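Local structure of TRAP dicarboxylate transporter, DctP subunit (Anaerococcus prevoti, 4N91) at residues E54-K59 against Y64-Y69; A97-F102 against G141-V146; P112-S117 against P323-I328; S219-G224 against S289-E294. The protein binds D-glucuronate, in both its alpha and beta forms, and is probably the extracytoplasmic solute-binding subunit of a TRAP transporter. One frame throughout, in Å; residues are numbered along the deposited sequence.

Contact 1: residues E54-K59 against Y64-Y69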
loop_
_atom_site.group_PDB
_atom_site.type_symbol
_atom_site.label_atom_id
_atom_site.label_comp_id
_atom_site.label_asym_id
_atom_site.label_seq_id
_atom_site.Cartn_x
_atom_site.Cartn_y
_atom_site.Cartn_z
ATOM N N GLU A 54 -18.542 -12.777 -1.057
ATOM C CA GLU A 54 -19.572 -13.442 -1.829
ATOM C C GLU A 54 -19.062 -14.786 -2.379
ATOM O O GLU A 54 -19.776 -15.800 -2.367
ATOM C CB GLU A 54 -20.027 -12.540 -2.966
ATOM C CG GLU A 54 -21.219 -13.126 -3.733
ATOM C CD GLU A 54 -21.689 -12.229 -4.855
ATOM O OE1 GLU A 54 -21.030 -11.189 -5.090
ATOM O OE2 GLU A 54 -22.712 -12.561 -5.502
ATOM N N TYR A 55 -17.829 -14.802 -2.864
ATOM C CA TYR A 55 -17.262 -16.026 -3.396
ATOM C C TYR A 55 -17.244 -17.112 -2.330
ATOM O O TYR A 55 -17.700 -18.238 -2.562
ATOM C CB TYR A 55 -15.852 -15.812 -3.941
ATOM C CG TYR A 55 -15.255 -17.093 -4.455
ATOM C CD1 TYR A 55 -15.538 -17.538 -5.745
ATOM C CD2 TYR A 55 -14.443 -17.881 -3.657
ATOM C CE1 TYR A 55 -15.013 -18.720 -6.216
ATOM C CE2 TYR A 55 -13.916 -19.072 -4.121
ATOM C CZ TYR A 55 -14.207 -19.486 -5.403
ATOM O OH TYR A 55 -13.696 -20.679 -5.873
ATOM N N VAL A 56 -16.704 -16.787 -1.161
ATOM C CA VAL A 56 -16.519 -17.799 -0.133
ATOM C C VAL A 56 -17.861 -18.251 0.426
ATOM O O VAL A 56 -18.092 -19.444 0.604
ATOM C CB VAL A 56 -15.604 -17.294 1.003
ATOM C CG1 VAL A 56 -15.590 -18.289 2.148
ATOM C CG2 VAL A 56 -14.205 -17.050 0.476
ATOM N N GLU A 57 -18.752 -17.307 0.697
ATOM C CA GLU A 57 -20.040 -17.649 1.277
ATOM C C GLU A 57 -20.909 -18.449 0.309
ATOM O O GLU A 57 -21.718 -19.270 0.735
ATOM C CB GLU A 57 -20.757 -16.382 1.754
ATOM C CG GLU A 57 -20.059 -15.739 2.940
ATOM C CD GLU A 57 -20.838 -14.590 3.541
ATOM O OE1 GLU A 57 -21.922 -14.245 3.016
ATOM O OE2 GLU A 57 -20.353 -14.028 4.550
ATOM N N ASP A 58 -20.739 -18.224 -0.989
ATOM C CA ASP A 58 -21.470 -19.006 -1.979
ATOM C C ASP A 58 -21.064 -20.474 -1.926
ATOM O O ASP A 58 -21.893 -21.354 -2.172
ATOM C CB ASP A 58 -21.244 -18.466 -3.390
ATOM C CG ASP A 58 -22.086 -17.233 -3.696
ATOM O OD1 ASP A 58 -23.010 -16.916 -2.914
ATOM O OD2 ASP A 58 -21.824 -16.581 -4.732
ATOM N N LYS A 59 -19.800 -20.755 -1.621
ATOM C CA LYS A 59 -19.338 -22.145 -1.596
ATOM C C LYS A 59 -19.503 -22.784 -0.216
ATOM O O LYS A 59 -19.695 -23.995 -0.109
ATOM C CB LYS A 59 -17.873 -22.261 -2.029
ATOM C CG LYS A 59 -17.524 -21.533 -3.330
ATOM C CD LYS A 59 -17.065 -22.473 -4.432
ATOM C CE LYS A 59 -15.829 -23.267 -4.011
ATOM N NZ LYS A 59 -15.156 -24.003 -5.129
ATOM N N TYR A 64 -19.375 -20.307 7.253
ATOM C CA TYR A 64 -18.643 -19.096 7.571
ATOM C C TYR A 64 -19.467 -17.859 7.269
ATOM O O TYR A 64 -20.137 -17.773 6.241
ATOM C CB TYR A 64 -17.327 -19.027 6.787
ATOM C CG TYR A 64 -16.355 -20.152 7.064
ATOM C CD1 TYR A 64 -15.521 -20.126 8.173
ATOM C CD2 TYR A 64 -16.266 -21.240 6.210
ATOM C CE1 TYR A 64 -14.625 -21.158 8.424
ATOM C CE2 TYR A 64 -15.382 -22.270 6.452
ATOM C CZ TYR A 64 -14.565 -22.228 7.560
ATOM O OH TYR A 64 -13.682 -23.259 7.794
ATOM N N ASP A 65 -19.412 -16.901 8.185
ATOM C CA ASP A 65 -19.951 -15.580 7.942
ATOM C C ASP A 65 -18.764 -14.631 7.858
ATOM O O ASP A 65 -18.107 -14.374 8.856
ATOM C CB ASP A 65 -20.884 -15.163 9.071
ATOM C CG ASP A 65 -21.390 -13.742 8.913
ATOM O OD1 ASP A 65 -21.252 -13.167 7.813
ATOM O OD2 ASP A 65 -21.938 -13.199 9.888
ATOM N N ILE A 66 -18.464 -14.151 6.657
ATOM C CA ILE A 66 -17.359 -13.202 6.487
ATOM C C ILE A 66 -17.869 -11.784 6.714
ATOM O O ILE A 66 -18.823 -11.351 6.071
ATOM C CB ILE A 66 -16.711 -13.371 5.097
ATOM C CG1 ILE A 66 -15.912 -14.680 5.073
ATOM C CG2 ILE A 66 -15.824 -12.195 4.761
ATOM C CD1 ILE A 66 -15.432 -15.091 3.714
ATOM N N GLN A 67 -17.258 -11.067 7.660
ATOM C CA GLN A 67 -17.668 -9.702 7.954
ATOM C C GLN A 67 -16.563 -8.711 7.631
ATOM O O GLN A 67 -15.459 -8.834 8.143
ATOM C CB GLN A 67 -18.059 -9.594 9.418
ATOM C CG GLN A 67 -19.249 -10.458 9.751
ATOM C CD GLN A 67 -19.604 -10.431 11.220
ATOM O OE1 GLN A 67 -18.913 -9.811 12.033
ATOM N NE2 GLN A 67 -20.684 -11.131 11.575
ATOM N N VAL A 68 -16.870 -7.747 6.763
ATOM C CA VAL A 68 -15.873 -6.808 6.273
ATOM C C VAL A 68 -16.090 -5.473 6.982
ATOM O O VAL A 68 -17.188 -4.936 6.990
ATOM C CB VAL A 68 -15.942 -6.629 4.744
ATOM C CG1 VAL A 68 -14.866 -5.638 4.268
ATOM C CG2 VAL A 68 -15.807 -7.941 4.038
ATOM N N TYR A 69 -15.035 -4.971 7.618
ATOM C CA TYR A 69 -15.071 -3.737 8.364
ATOM C C TYR A 69 -14.227 -2.667 7.667
ATOM O O TYR A 69 -12.990 -2.646 7.796
ATOM C CB TYR A 69 -14.532 -3.960 9.784
ATOM C CG TYR A 69 -15.376 -4.879 10.638
ATOM C CD1 TYR A 69 -15.259 -6.253 10.547
ATOM C CD2 TYR A 69 -16.293 -4.355 11.551
ATOM C CE1 TYR A 69 -16.032 -7.096 11.323
ATOM C CE2 TYR A 69 -17.075 -5.200 12.326
ATOM C CZ TYR A 69 -16.941 -6.562 12.194
ATOM O OH TYR A 69 -17.698 -7.421 12.966
#

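Contact 2: residues A97-F102 against G141-V146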
loop_
_atom_site.group_PDB
_atom_site.type_symbol
_atom_site.label_atom_id
_atom_site.label_comp_id
_atom_site.label_asym_id
_atom_site.label_seq_id
_atom_site.Cartn_x
_atom_site.Cartn_y
_atom_site.Cartn_z
ATOM N N ALA A 97 4.371 -0.641 3.291
ATOM C CA ALA A 97 5.182 0.365 3.973
ATOM C C ALA A 97 5.334 0.043 5.460
ATOM O O ALA A 97 6.393 0.256 6.035
ATOM C CB ALA A 97 4.575 1.757 3.788
ATOM N N ILE A 98 4.266 -0.407 6.107
ATOM C CA ILE A 98 4.326 -0.626 7.545
ATOM C C ILE A 98 4.766 -2.029 7.934
ATOM O O ILE A 98 5.189 -2.263 9.053
ATOM C CB ILE A 98 3.016 -0.260 8.282
ATOM C CG1 ILE A 98 1.909 -1.243 7.948
ATOM C CG2 ILE A 98 2.597 1.234 7.998
ATOM C CD1 ILE A 98 0.717 -1.145 8.869
ATOM N N LEU A 99 4.723 -2.968 6.998
ATOM C CA LEU A 99 5.069 -4.345 7.324
ATOM C C LEU A 99 6.564 -4.512 7.560
ATOM O O LEU A 99 6.975 -5.432 8.252
ATOM C CB LEU A 99 4.588 -5.296 6.255
ATOM C CG LEU A 99 3.055 -5.363 6.149
ATOM C CD1 LEU A 99 2.671 -6.308 5.032
ATOM C CD2 LEU A 99 2.407 -5.796 7.449
ATOM N N GLU A 100 7.373 -3.597 7.032
ATOM C CA GLU A 100 8.815 -3.644 7.267
ATOM C C GLU A 100 9.204 -3.518 8.733
ATOM O O GLU A 100 10.298 -3.885 9.091
ATOM C CB GLU A 100 9.533 -2.578 6.431
ATOM C CG GLU A 100 9.216 -1.157 6.830
ATOM C CD GLU A 100 9.953 -0.105 6.003
ATOM O OE1 GLU A 100 10.465 -0.419 4.894
ATOM O OE2 GLU A 100 10.000 1.052 6.473
ATOM N N THR A 101 8.314 -3.005 9.577
ATOM C CA THR A 101 8.588 -2.906 11.003
ATOM C C THR A 101 8.274 -4.219 11.725
ATOM O O THR A 101 8.649 -4.391 12.870
ATOM C CB THR A 101 7.831 -1.722 11.674
ATOM O OG1 THR A 101 6.413 -1.921 11.605
ATOM C CG2 THR A 101 8.189 -0.411 10.999
ATOM N N PHE A 102 7.611 -5.140 11.033
ATOM C CA PHE A 102 7.311 -6.460 11.573
ATOM C C PHE A 102 8.339 -7.491 11.125
ATOM O O PHE A 102 8.631 -8.433 11.861
ATOM C CB PHE A 102 5.881 -6.898 11.190
ATOM C CG PHE A 102 4.826 -6.075 11.859
ATOM C CD1 PHE A 102 4.462 -4.844 11.341
ATOM C CD2 PHE A 102 4.245 -6.492 13.046
ATOM C CE1 PHE A 102 3.509 -4.055 11.989
ATOM C CE2 PHE A 102 3.298 -5.707 13.687
ATOM C CZ PHE A 102 2.931 -4.500 13.154
ATOM N N GLY A 141 5.541 -14.102 13.667
ATOM C CA GLY A 141 4.910 -12.925 14.216
ATOM C C GLY A 141 3.387 -12.975 14.143
ATOM O O GLY A 141 2.704 -12.033 14.551
ATOM N N GLY A 142 2.851 -14.074 13.613
ATOM C CA GLY A 142 1.437 -14.353 13.709
ATOM C C GLY A 142 0.630 -14.189 12.421
ATOM O O GLY A 142 -0.561 -14.446 12.425
ATOM N N PHE A 143 1.270 -13.795 11.328
ATOM C CA PHE A 143 0.533 -13.631 10.075
ATOM C C PHE A 143 1.338 -13.956 8.819
ATOM O O PHE A 143 2.573 -14.026 8.829
ATOM C CB PHE A 143 -0.037 -12.205 9.983
ATOM C CG PHE A 143 1.002 -11.113 9.906
ATOM C CD1 PHE A 143 1.545 -10.719 8.694
ATOM C CD2 PHE A 143 1.397 -10.434 11.055
ATOM C CE1 PHE A 143 2.486 -9.693 8.625
ATOM C CE2 PHE A 143 2.334 -9.416 11.004
ATOM C CZ PHE A 143 2.871 -9.025 9.796
ATOM N N GLU A 144 0.622 -14.158 7.718
ATOM C CA GLU A 144 1.274 -14.284 6.433
ATOM C C GLU A 144 0.470 -13.575 5.365
ATOM O O GLU A 144 -0.767 -13.449 5.462
ATOM C CB GLU A 144 1.537 -15.737 6.077
ATOM C CG GLU A 144 0.384 -16.510 5.572
ATOM C CD GLU A 144 0.762 -17.964 5.242
ATOM O OE1 GLU A 144 1.962 -18.282 5.089
ATOM O OE2 GLU A 144 -0.152 -18.795 5.163
ATOM N N GLY A 145 1.187 -13.084 4.360
ATOM C CA GLY A 145 0.563 -12.462 3.202
ATOM C C GLY A 145 -0.072 -13.531 2.351
ATOM O O GLY A 145 0.493 -14.614 2.175
ATOM N N VAL A 146 -1.260 -13.235 1.834
ATOM C CA VAL A 146 -1.960 -14.170 0.969
ATOM C C VAL A 146 -2.191 -13.647 -0.451
ATOM O O VAL A 146 -2.336 -14.454 -1.390
ATOM C CB VAL A 146 -3.301 -14.636 1.577
ATOM C CG1 VAL A 146 -3.039 -15.441 2.864
ATOM C CG2 VAL A 146 -4.264 -13.464 1.782
#

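Contact 3: residues P112-S117 against P323-I328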
loop_
_atom_site.group_PDB
_atom_site.type_symbol
_atom_site.label_atom_id
_atom_site.label_comp_id
_atom_site.label_asym_id
_atom_site.label_seq_id
_atom_site.Cartn_x
_atom_site.Cartn_y
_atom_site.Cartn_z
ATOM N N PRO A 112 12.406 3.254 -3.155
ATOM C CA PRO A 112 12.011 4.242 -4.156
ATOM C C PRO A 112 12.573 3.929 -5.537
ATOM O O PRO A 112 13.696 3.397 -5.660
ATOM C CB PRO A 112 12.633 5.544 -3.639
ATOM C CG PRO A 112 13.046 5.267 -2.239
ATOM C CD PRO A 112 13.317 3.818 -2.148
ATOM N N TYR A 113 11.775 4.240 -6.554
ATOM C CA TYR A 113 12.175 4.095 -7.943
ATOM C C TYR A 113 12.710 2.704 -8.214
ATOM O O TYR A 113 13.737 2.524 -8.871
ATOM C CB TYR A 113 13.178 5.183 -8.304
ATOM C CG TYR A 113 12.560 6.543 -8.169
ATOM C CD1 TYR A 113 11.565 6.952 -9.042
ATOM C CD2 TYR A 113 12.925 7.405 -7.150
ATOM C CE1 TYR A 113 10.974 8.192 -8.917
ATOM C CE2 TYR A 113 12.348 8.640 -7.018
ATOM C CZ TYR A 113 11.362 9.028 -7.897
ATOM O OH TYR A 113 10.757 10.265 -7.756
ATOM N N LEU A 114 11.972 1.726 -7.715
ATOM C CA LEU A 114 12.362 0.336 -7.824
ATOM C C LEU A 114 11.859 -0.241 -9.127
ATOM O O LEU A 114 12.596 -0.947 -9.824
ATOM C CB LEU A 114 11.804 -0.457 -6.641
ATOM C CG LEU A 114 11.986 -1.962 -6.715
ATOM C CD1 LEU A 114 13.474 -2.295 -6.682
ATOM C CD2 LEU A 114 11.233 -2.616 -5.566
ATOM N N PHE A 115 10.614 0.062 -9.484
ATOM C CA PHE A 115 10.031 -0.537 -10.684
ATOM C C PHE A 115 10.061 0.382 -11.897
ATOM O O PHE A 115 9.771 1.582 -11.801
ATOM C CB PHE A 115 8.591 -0.944 -10.406
ATOM C CG PHE A 115 8.451 -1.896 -9.254
ATOM C CD1 PHE A 115 8.908 -3.202 -9.373
ATOM C CD2 PHE A 115 7.857 -1.496 -8.084
ATOM C CE1 PHE A 115 8.780 -4.085 -8.315
ATOM C CE2 PHE A 115 7.716 -2.370 -7.026
ATOM C CZ PHE A 115 8.187 -3.675 -7.147
ATOM N N ALA A 116 10.402 -0.178 -13.047
ATOM C CA ALA A 116 10.546 0.646 -14.244
ATOM C C ALA A 116 9.191 1.079 -14.784
ATOM O O ALA A 116 9.087 2.119 -15.441
ATOM C CB ALA A 116 11.320 -0.112 -15.311
ATOM N N SER A 117 8.163 0.278 -14.524
ATOM C CA SER A 117 6.847 0.482 -15.141
ATOM C C SER A 117 5.812 -0.214 -14.291
ATOM O O SER A 117 6.159 -1.089 -13.490
ATOM C CB SER A 117 6.810 -0.116 -16.552
ATOM O OG SER A 117 6.854 -1.538 -16.524
ATOM N N PRO A 323 18.859 -11.003 -3.895
ATOM C CA PRO A 323 18.326 -11.881 -4.947
ATOM C C PRO A 323 16.918 -11.487 -5.418
ATOM O O PRO A 323 16.568 -11.716 -6.585
ATOM C CB PRO A 323 18.340 -13.271 -4.287
ATOM C CG PRO A 323 18.403 -13.004 -2.844
ATOM C CD PRO A 323 19.152 -11.733 -2.656
ATOM N N PHE A 324 16.133 -10.886 -4.528
ATOM C CA PHE A 324 14.826 -10.345 -4.903
ATOM C C PHE A 324 15.001 -9.135 -5.813
ATOM O O PHE A 324 14.329 -8.997 -6.844
ATOM C CB PHE A 324 14.017 -9.960 -3.662
ATOM C CG PHE A 324 13.700 -11.130 -2.782
ATOM C CD1 PHE A 324 12.621 -11.954 -3.059
ATOM C CD2 PHE A 324 14.502 -11.428 -1.698
ATOM C CE1 PHE A 324 12.329 -13.030 -2.251
ATOM C CE2 PHE A 324 14.227 -12.512 -0.895
ATOM C CZ PHE A 324 13.148 -13.326 -1.181
ATOM N N TYR A 325 15.918 -8.258 -5.423
ATOM C CA TYR A 325 16.257 -7.104 -6.252
ATOM C C TYR A 325 16.716 -7.523 -7.643
ATOM O O TYR A 325 16.279 -6.935 -8.628
ATOM C CB TYR A 325 17.329 -6.279 -5.560
ATOM C CG TYR A 325 17.620 -4.946 -6.206
ATOM C CD1 TYR A 325 16.810 -3.840 -5.970
ATOM C CD2 TYR A 325 18.728 -4.778 -7.010
ATOM C CE1 TYR A 325 17.095 -2.608 -6.545
ATOM C CE2 TYR A 325 19.021 -3.552 -7.583
ATOM C CZ TYR A 325 18.218 -2.481 -7.351
ATOM O OH TYR A 325 18.548 -1.283 -7.957
ATOM N N ASP A 326 17.576 -8.553 -7.724
ATOM C CA ASP A 326 18.032 -9.071 -9.027
ATOM C C ASP A 326 16.862 -9.519 -9.890
ATOM O O ASP A 326 16.821 -9.239 -11.094
ATOM C CB ASP A 326 18.979 -10.257 -8.862
ATOM C CG ASP A 326 20.287 -9.886 -8.201
ATOM O OD1 ASP A 326 20.671 -8.698 -8.217
ATOM O OD2 ASP A 326 20.927 -10.803 -7.656
ATOM N N ALA A 327 15.925 -10.229 -9.276
ATOM C CA ALA A 327 14.793 -10.769 -10.000
ATOM C C ALA A 327 13.911 -9.637 -10.500
ATOM O O ALA A 327 13.396 -9.683 -11.610
ATOM C CB ALA A 327 14.004 -11.725 -9.111
ATOM N N ILE A 328 13.741 -8.615 -9.669
ATOM C CA ILE A 328 12.962 -7.434 -10.054
ATOM C C ILE A 328 13.602 -6.744 -11.256
ATOM O O ILE A 328 12.908 -6.306 -12.184
ATOM C CB ILE A 328 12.819 -6.480 -8.867
ATOM C CG1 ILE A 328 11.875 -7.102 -7.840
ATOM C CG2 ILE A 328 12.318 -5.110 -9.315
ATOM C CD1 ILE A 328 11.858 -6.392 -6.515
#

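Contact 4: residues S219-G224 against S289-E294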
loop_
_atom_site.group_PDB
_atom_site.type_symbol
_atom_site.label_atom_id
_atom_site.label_comp_id
_atom_site.label_asym_id
_atom_site.label_seq_id
_atom_site.Cartn_x
_atom_site.Cartn_y
_atom_site.Cartn_z
ATOM N N SER A 219 -6.378 9.342 -2.719
ATOM C CA SER A 219 -6.312 10.108 -1.479
ATOM C C SER A 219 -6.942 11.470 -1.646
ATOM O O SER A 219 -7.476 12.017 -0.688
ATOM C CB SER A 219 -4.857 10.317 -1.027
ATOM O OG SER A 219 -4.349 9.131 -0.418
ATOM N N LEU A 220 -6.810 12.060 -2.828
ATOM C CA LEU A 220 -7.286 13.412 -3.045
ATOM C C LEU A 220 -8.805 13.484 -2.980
ATOM O O LEU A 220 -9.364 14.472 -2.542
ATOM C CB LEU A 220 -6.867 13.921 -4.425
ATOM C CG LEU A 220 -5.364 14.042 -4.676
ATOM C CD1 LEU A 220 -5.076 14.357 -6.134
ATOM C CD2 LEU A 220 -4.786 15.116 -3.767
ATOM N N THR A 221 -9.449 12.425 -3.459
ATOM C CA THR A 221 -10.888 12.455 -3.715
ATOM C C THR A 221 -11.612 11.628 -2.664
ATOM O O THR A 221 -12.390 12.172 -1.876
ATOM C CB THR A 221 -11.196 11.993 -5.156
ATOM O OG1 THR A 221 -10.611 10.693 -5.379
ATOM C CG2 THR A 221 -10.644 12.990 -6.168
ATOM N N ASP A 222 -11.296 10.336 -2.594
ATOM C CA ASP A 222 -11.972 9.444 -1.678
ATOM C C ASP A 222 -11.753 9.868 -0.225
ATOM O O ASP A 222 -12.646 9.736 0.628
ATOM C CB ASP A 222 -11.492 8.007 -1.901
ATOM C CG ASP A 222 -12.560 6.991 -1.583
ATOM O OD1 ASP A 222 -13.745 7.244 -1.920
ATOM O OD2 ASP A 222 -12.222 5.954 -0.991
ATOM N N ASN A 223 -10.557 10.392 0.072
ATOM C CA ASN A 223 -10.207 10.785 1.429
ATOM C C ASN A 223 -10.184 12.296 1.618
ATOM O O ASN A 223 -9.894 12.776 2.703
ATOM C CB ASN A 223 -8.877 10.165 1.835
ATOM C CG ASN A 223 -8.846 8.680 1.542
ATOM O OD1 ASN A 223 -8.417 8.255 0.468
ATOM N ND2 ASN A 223 -9.418 7.892 2.446
ATOM N N GLY A 224 -10.521 13.025 0.552
ATOM C CA GLY A 224 -10.716 14.455 0.623
ATOM C C GLY A 224 -9.467 15.318 0.704
ATOM O O GLY A 224 -9.572 16.520 0.934
ATOM N N SER A 289 -9.400 16.999 -10.737
ATOM C CA SER A 289 -9.376 18.153 -11.627
ATOM C C SER A 289 -10.574 19.062 -11.361
ATOM O O SER A 289 -10.438 20.276 -11.253
ATOM C CB SER A 289 -9.369 17.698 -13.079
ATOM O OG SER A 289 -8.113 17.139 -13.410
ATOM N N GLU A 290 -11.750 18.467 -11.211
ATOM C CA GLU A 290 -12.958 19.237 -10.999
ATOM C C GLU A 290 -12.938 19.964 -9.656
ATOM O O GLU A 290 -13.534 21.031 -9.531
ATOM C CB GLU A 290 -14.188 18.330 -11.090
ATOM C CG GLU A 290 -14.411 17.738 -12.465
ATOM C CD GLU A 290 -15.571 16.749 -12.488
ATOM O OE1 GLU A 290 -16.016 16.313 -11.404
ATOM O OE2 GLU A 290 -16.034 16.405 -13.590
HETATM N N MSE A 291 -12.235 19.396 -8.675
HETATM C CA MSE A 291 -12.074 19.979 -7.347
HETATM C C MSE A 291 -11.054 21.125 -7.344
HETATM O O MSE A 291 -10.874 21.797 -6.333
HETATM C CB MSE A 291 -11.581 18.921 -6.354
HETATM C CG MSE A 291 -12.591 17.917 -5.923
HETATM SE SE MSE A 291 -11.634 16.544 -4.897
HETATM C CE MSE A 291 -11.063 17.644 -3.431
ATOM N N GLY A 292 -10.342 21.314 -8.445
ATOM C CA GLY A 292 -9.351 22.373 -8.515
ATOM C C GLY A 292 -7.916 21.916 -8.327
ATOM O O GLY A 292 -7.006 22.734 -8.212
ATOM N N VAL A 293 -7.682 20.608 -8.295
ATOM C CA VAL A 293 -6.308 20.155 -8.161
ATOM C C VAL A 293 -5.568 20.373 -9.466
ATOM O O VAL A 293 -6.061 20.059 -10.556
ATOM C CB VAL A 293 -6.233 18.671 -7.743
ATOM C CG1 VAL A 293 -4.791 18.166 -7.740
ATOM C CG2 VAL A 293 -6.887 18.468 -6.397
ATOM N N GLU A 294 -4.370 20.909 -9.343
ATOM C CA GLU A 294 -3.464 21.040 -10.459
ATOM C C GLU A 294 -2.434 19.936 -10.455
ATOM O O GLU A 294 -1.720 19.715 -9.464
ATOM C CB GLU A 294 -2.791 22.408 -10.434
ATOM C CG GLU A 294 -1.739 22.586 -11.540
ATOM C CD GLU A 294 -1.056 23.920 -11.462
ATOM O OE1 GLU A 294 -1.573 24.795 -10.739
ATOM O OE2 GLU A 294 -0.011 24.100 -12.126
#

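Contact 1: residues E54-K59 against Y64-Y69
Glu-57 reaches from helix 54-59 to the backbone of strand 64-69. Its CB leaves the helix to the flank of the strand. CG lies anti to the carbonyl carbon of Glu-57 (chi1 -68°), and the chain is extended beyond it, which carries the carboxylate out to the strand. On the way CG passes 3.9 Å from Tyr-64 O. CD brings the carboxylate up to the amide of Ile-66. There OE2 accepts a hydrogen bond from Ile-66 N at 2.8 Å, through its anti lone pair and with an N-H...O angle of 148°, so it is moderately bent. OE2 also lies 3.5 Å from Asp-65 OD1. Both are acceptors, so this approach is probably unfavourable if both groups are charged. Glu-53 puts a further carboxylate near OE2. With an alanine here, the Ile-66 amide would probably lose this acceptor and a gap would open beside the strand.

Beside this polar link, Ile-66 meets Val-56, and the two side chains cross at about a right angle. The tip, Ile-66 CD1, presses on Val-56 CB at 3.5 Å, closer than usual for two carbons. Val-56 CG1 is nearly as near to CD1, at 3.6 Å.

Segments 54-59 and 64-69 run nearly antiparallel, at 168°, and their axes approach to 8.5 Å. They belong to the last two elements of the beta-alpha-beta unit 31-36, 44-60, 64-69. Strand 64-69 pairs with strand 31-36. Helix 256-290 packs nearby: its Phe-262 touches Val-56 and meets the Tyr-64 ring edge to face, and its Asp-258 hydrogen-bonds Tyr-64 OH.

Contact 2: residues A97-F102 against G141-V146
Phe-143 points the outer end of its ring between Leu-99 and Phe-102. The two phenylalanine rings form an offset edge-to-face pair. The edge of Phe-143 is turned toward the face of Phe-102, with centroids 5.8 Å apart and planes at 72°. The closest approach of these two residues is not ring to ring. It is Phe-102 CB that comes to Phe-143 CZ at 3.9 Å, at the edge of the Phe-143 ring and near its plane. A little further along the edge, Phe-143 CE2 lies 4.0 Å from Phe-102 CD2.

Leu-99 meets the same end of the ring at a slant. Its CD2 methyl lies 4.0 Å from Phe-143 CZ and 4.1 Å from Phe-143 CE1. CZ therefore touches both partners. Phe-143 CG lies between its own backbone N and carbonyl carbon (chi1 65°), and from there the ring extends across to residues 97-102.

On that side, Ile-98 O accepts from both Thr-101 N and Thr-101 OG1, and Phe-102 N bonds to Leu-99 O. Together they hold the turn that carries Leu-99 and Phe-102. Gln-85 of helix 77-86 touches both phenylalanines. Strand 242-247 adds Ile-243 against Leu-99 and Ile-245 against Phe-143. The Leu-99 side chain lies about 10 Å from bound glucuronate.

The link between the segments is wholly apolar. It joins the end of helix 96-99 and the turn after it to strand 143-149 through van der Waals contact and the weak electrostatics of an edge-to-face pair, without a directional polar bond.

Contact 3: residues P112-S117 against P323-I328
This is apolar packing of a loop against a helix. It joins residues 112-117, which precede helix 118-125, to helix 322-334 near the end of the modelled chain. Leu-114 and Ile-328 carry the contact. Leu-114 puts one methyl on each of two helix residues. Its CD1 lies 3.6 Å from Tyr-325 CE1, and the two side chains slide past each other in opposite directions. Its CD2 meets Ile-328 CD1 at 3.9 Å, where the side chains cross at about a right angle. CG lies anti to the backbone N of Leu-114 (chi1 173°), which brings the branch toward the helix.

Ile-328 uses its other branch on Phe-115: CG2 lies 3.8 Å from Phe-115 CE1. Leu-114 CD2 also sits over one face of the Phe-115 ring, offset toward the rim. Cut back to an alanine, Leu-114 would lose both methyls, which is likely to open a gap beside Tyr-325 and Ile-328 and leave one face of the Phe-115 ring less supported.

Helix 118-125 closes in through Val-124, which touches both Phe-115 and Ile-328. Further along helix 322-334, the Asn-332 side chain hydrogen-bonds Leu-114 O and Ala-116 N, so polar bonds hold the loop backbone beside the packed side chains.

Contact 4: residues S219-G224 against S289-E294
A Schellman motif ends the long helix 256-290, and this contact packs the chain there against short helix 218-221. Gly-292 is the first residue to leave helical angles. Its positive phi (101°) suits the turn, and Gly-292 N bonds back to Ser-289 O. The turn sets Met-291 and Val-293 against residues 219-224.

Met-291, a selenomethionine in this crystal, makes the closest approach. Its chain bends at chi3 (64°), and this bend brings the terminal methyl to the backbone of the short helix. CE lies 3.7 Å from Leu-220 O. SE lies 3.9 Å from the same Leu-220 O and 3.9 Å from Thr-221 CG2. Thr-221 thus offers its methyl to the selenium, and the two side chains meet at a slant. Next to them, Leu-220 CD1 meets Val-293 CG1 at 4.1 Å, a looser touch.

Other residues fill in around these four. Ala-288 of the long helix touches both Leu-220 and Thr-221, and Tyr-232 of strand 231-238 lies against Leu-220 and Val-293. Lys-230 NZ hydrogen-bonds Met-291 O. Leu-220 lies about 7 Å, side chain to side chain, from the glucuronate-binding residues Asn-215 and Asn-216.

The contact is apolar apart from Leu-220 O, which faces the methyl and selenium of Met-291. No polar bond links the two segments, so the packing rests on van der Waals contact and fit.

Overall arrangement
Contacts 1 and 2 reach the same five-stranded sheet, at its two outermost strands, 64-69 and 143-149. Their centres are 23 Å apart. Contact 3 lies near contact 2 without touching it, with centres 20 Å and nearest atoms about 9 Å apart, and their segments alternate along the chain. Contact 4 is nested in the loop closed by contact 3, yet their centres are 30 Å apart. Contacts 2 and 4 lie on opposite sides of the chain's centre. Both come near the glucuronate pocket, with side chains about 10 and 11 Å from the ligand. Contact 3 stands further off, at about 14 Å, and contact 1 lies away from the pocket.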